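Local coordinates for protein putative esterase PA1618 (PDB 4QD8) that probably hydrolyses acyl-CoA thioesters, as a hotdog-fold thioesterase of the PaaI family, and binds phenacyl-CoA, at residues Ser68-Leu73 with His114-Arg119. Residues are numbered along the deposited sequence; the frame is centred on the assembly and turned at random.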
loop_
_atom_site.group_PDB
_atom_site.type_symbol
_atom_site.label_atom_id
_atom_site.label_comp_id
_atom_site.label_asym_id
_atom_site.label_seq_id
_atom_site.Cartn_x
_atom_site.Cartn_y
_atom_site.Cartn_z
ATOM N N SER A 68 9.345 -2.310 13.837
ATOM C CA SER A 68 8.689 -2.758 15.066
ATOM C C SER A 68 9.584 -2.507 16.273
ATOM O O SER A 68 9.107 -2.103 17.340
ATOM C CB SER A 68 8.312 -4.233 14.988
ATOM O OG SER A 68 7.385 -4.435 13.933
ATOM N N MET A 69 10.880 -2.734 16.099
ATOM C CA MET A 69 11.832 -2.487 17.178
ATOM C C MET A 69 11.911 -0.992 17.456
ATOM O O MET A 69 11.948 -0.560 18.615
ATOM C CB MET A 69 13.215 -3.026 16.826
ATOM C CG MET A 69 14.188 -2.986 17.987
ATOM S SD MET A 69 13.692 -4.166 19.255
ATOM C CE MET A 69 14.140 -5.711 18.461
ATOM N N ALA A 70 11.927 -0.194 16.394
ATOM C CA ALA A 70 11.892 1.261 16.551
ATOM C C ALA A 70 10.658 1.717 17.353
ATOM O O ALA A 70 10.776 2.571 18.231
ATOM C CB ALA A 70 11.947 1.942 15.208
ATOM N N SER A 71 9.485 1.148 17.064
ATOM C CA SER A 71 8.277 1.470 17.839
ATOM C C SER A 71 8.407 1.082 19.299
ATOM O O SER A 71 8.011 1.838 20.185
ATOM C CB SER A 71 7.039 0.802 17.244
ATOM O OG SER A 71 6.498 1.615 16.234
ATOM N N TYR A 72 8.967 -0.093 19.550
ATOM C CA TYR A 72 9.178 -0.526 20.924
ATOM C C TYR A 72 10.063 0.413 21.726
ATOM O O TYR A 72 9.855 0.580 22.931
ATOM C CB TYR A 72 9.714 -1.952 20.952
ATOM C CG TYR A 72 8.596 -2.926 21.144
ATOM C CD1 TYR A 72 8.052 -3.136 22.407
ATOM C CD2 TYR A 72 8.045 -3.607 20.062
ATOM C CE1 TYR A 72 7.006 -4.022 22.596
ATOM C CE2 TYR A 72 7.003 -4.492 20.240
ATOM C CZ TYR A 72 6.489 -4.698 21.508
ATOM O OH TYR A 72 5.456 -5.585 21.682
ATOM N N LEU A 73 11.002 1.061 21.052
ATOM C CA LEU A 73 11.931 1.988 21.702
ATOM C C LEU A 73 11.301 3.362 21.895
ATOM O O LEU A 73 11.914 4.253 22.481
ATOM C CB LEU A 73 13.206 2.134 20.866
ATOM C CG LEU A 73 14.089 0.893 20.732
ATOM C CD1 LEU A 73 15.129 1.077 19.666
ATOM C CD2 LEU A 73 14.760 0.608 22.078
ATOM N N HIS A 114 1.879 4.371 14.744
ATOM C CA HIS A 114 3.171 4.929 14.373
ATOM C C HIS A 114 3.342 4.648 12.901
ATOM O O HIS A 114 2.921 3.595 12.424
ATOM C CB HIS A 114 4.318 4.214 15.088
ATOM C CG HIS A 114 4.408 4.489 16.552
ATOM N ND1 HIS A 114 5.301 3.830 17.372
ATOM C CD2 HIS A 114 3.721 5.343 17.352
ATOM C CE1 HIS A 114 5.171 4.278 18.610
ATOM N NE2 HIS A 114 4.214 5.186 18.628
ATOM N N VAL A 115 3.969 5.573 12.190
ATOM C CA VAL A 115 4.282 5.354 10.774
ATOM C C VAL A 115 5.787 5.550 10.581
ATOM O O VAL A 115 6.344 6.593 10.950
ATOM C CB VAL A 115 3.476 6.306 9.865
ATOM C CG1 VAL A 115 3.773 6.019 8.384
ATOM C CG2 VAL A 115 1.976 6.169 10.117
ATOM N N TRP A 116 6.443 4.540 10.002
ATOM C CA TRP A 116 7.888 4.534 9.769
ATOM C C TRP A 116 8.203 4.503 8.271
ATOM O O TRP A 116 7.525 3.800 7.514
ATOM C CB TRP A 116 8.521 3.292 10.419
ATOM C CG TRP A 116 8.432 3.310 11.916
ATOM C CD1 TRP A 116 7.515 2.664 12.692
ATOM C CD2 TRP A 116 9.272 4.045 12.807
ATOM N NE1 TRP A 116 7.742 2.952 14.024
ATOM C CE2 TRP A 116 8.818 3.797 14.119
ATOM C CE3 TRP A 116 10.365 4.901 12.625
ATOM C CZ2 TRP A 116 9.424 4.373 15.253
ATOM C CZ3 TRP A 116 10.977 5.467 13.758
ATOM C CH2 TRP A 116 10.495 5.197 15.048
ATOM N N ASP A 117 9.225 5.258 7.880
ATOM C CA ASP A 117 9.750 5.284 6.515
ATOM C C ASP A 117 10.994 4.398 6.532
ATOM O O ASP A 117 11.915 4.645 7.316
ATOM C CB ASP A 117 10.118 6.726 6.163
ATOM C CG ASP A 117 10.860 6.848 4.848
ATOM O OD1 ASP A 117 10.345 6.392 3.811
ATOM O OD2 ASP A 117 11.955 7.437 4.854
ATOM N N ILE A 118 11.033 3.343 5.716
ATOM C CA ILE A 118 12.179 2.435 5.771
ATOM C C ILE A 118 12.821 2.316 4.393
ATOM O O ILE A 118 12.157 1.946 3.422
ATOM C CB ILE A 118 11.783 1.062 6.346
ATOM C CG1 ILE A 118 11.227 1.264 7.759
ATOM C CG2 ILE A 118 13.003 0.134 6.424
ATOM C CD1 ILE A 118 10.185 0.269 8.154
ATOM N N ARG A 119 14.102 2.679 4.312
ATOM C CA ARG A 119 14.824 2.677 3.031
ATOM C C ARG A 119 15.888 1.578 3.018
ATOM O O ARG A 119 16.714 1.504 3.929
ATOM C CB ARG A 119 15.525 4.026 2.784
ATOM C CG ARG A 119 14.665 5.283 2.911
ATOM C CD ARG A 119 13.520 5.295 1.933
ATOM N NE ARG A 119 12.734 6.522 2.072
ATOM C CZ ARG A 119 12.939 7.633 1.371
ATOM N NH1 ARG A 119 13.901 7.680 0.456
ATOM N NH2 ARG A 119 12.169 8.693 1.577
#
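Ser71 joins His114 and Trp116 in a buried helix-on-sheet contact, where the C-terminal end of helix 56-72 rests on strand 113-121. The axes of the segments 68-72 and 114-119 come within 9.5 Å, with their N-to-C directions 132° apart. His114 and Trp116, two residues apart, both send CB toward the helix, as alternation along a strand requires, whereas Val115 between them points away. The polar part centres on one hydroxyl. Trp116 NE1 donates to Ser71 OG over 2.9 Å, nearly straight at 167°. Because OG lies close to the indole plane, the bond uses the ring edge. The same OG is hydrogen-bonded to His114 ND1 at 2.8 Å, near the imidazole plane. Two bonds thus grip a buried oxygen and restrict rotation of both rings. Both rings hold CG anti to the carbonyl carbon and beside the backbone N, and with that NE1 and ND1 reach the same hydroxyl. One face of the indole has a different task: Ala70 CB sits 3.6 Å from the centroid of its six-membered ring, 17° off the normal, a CH-pi contact. Around these side chains, Met135 of strand 127-139 touches Ser71, and Ala106 of the neighbouring strand 99-106 packs on Trp116. A long central helix wrapped by a curved antiparallel sheet, here pinned through side chains at the helix's last turn, is the signature of the hotdog fold.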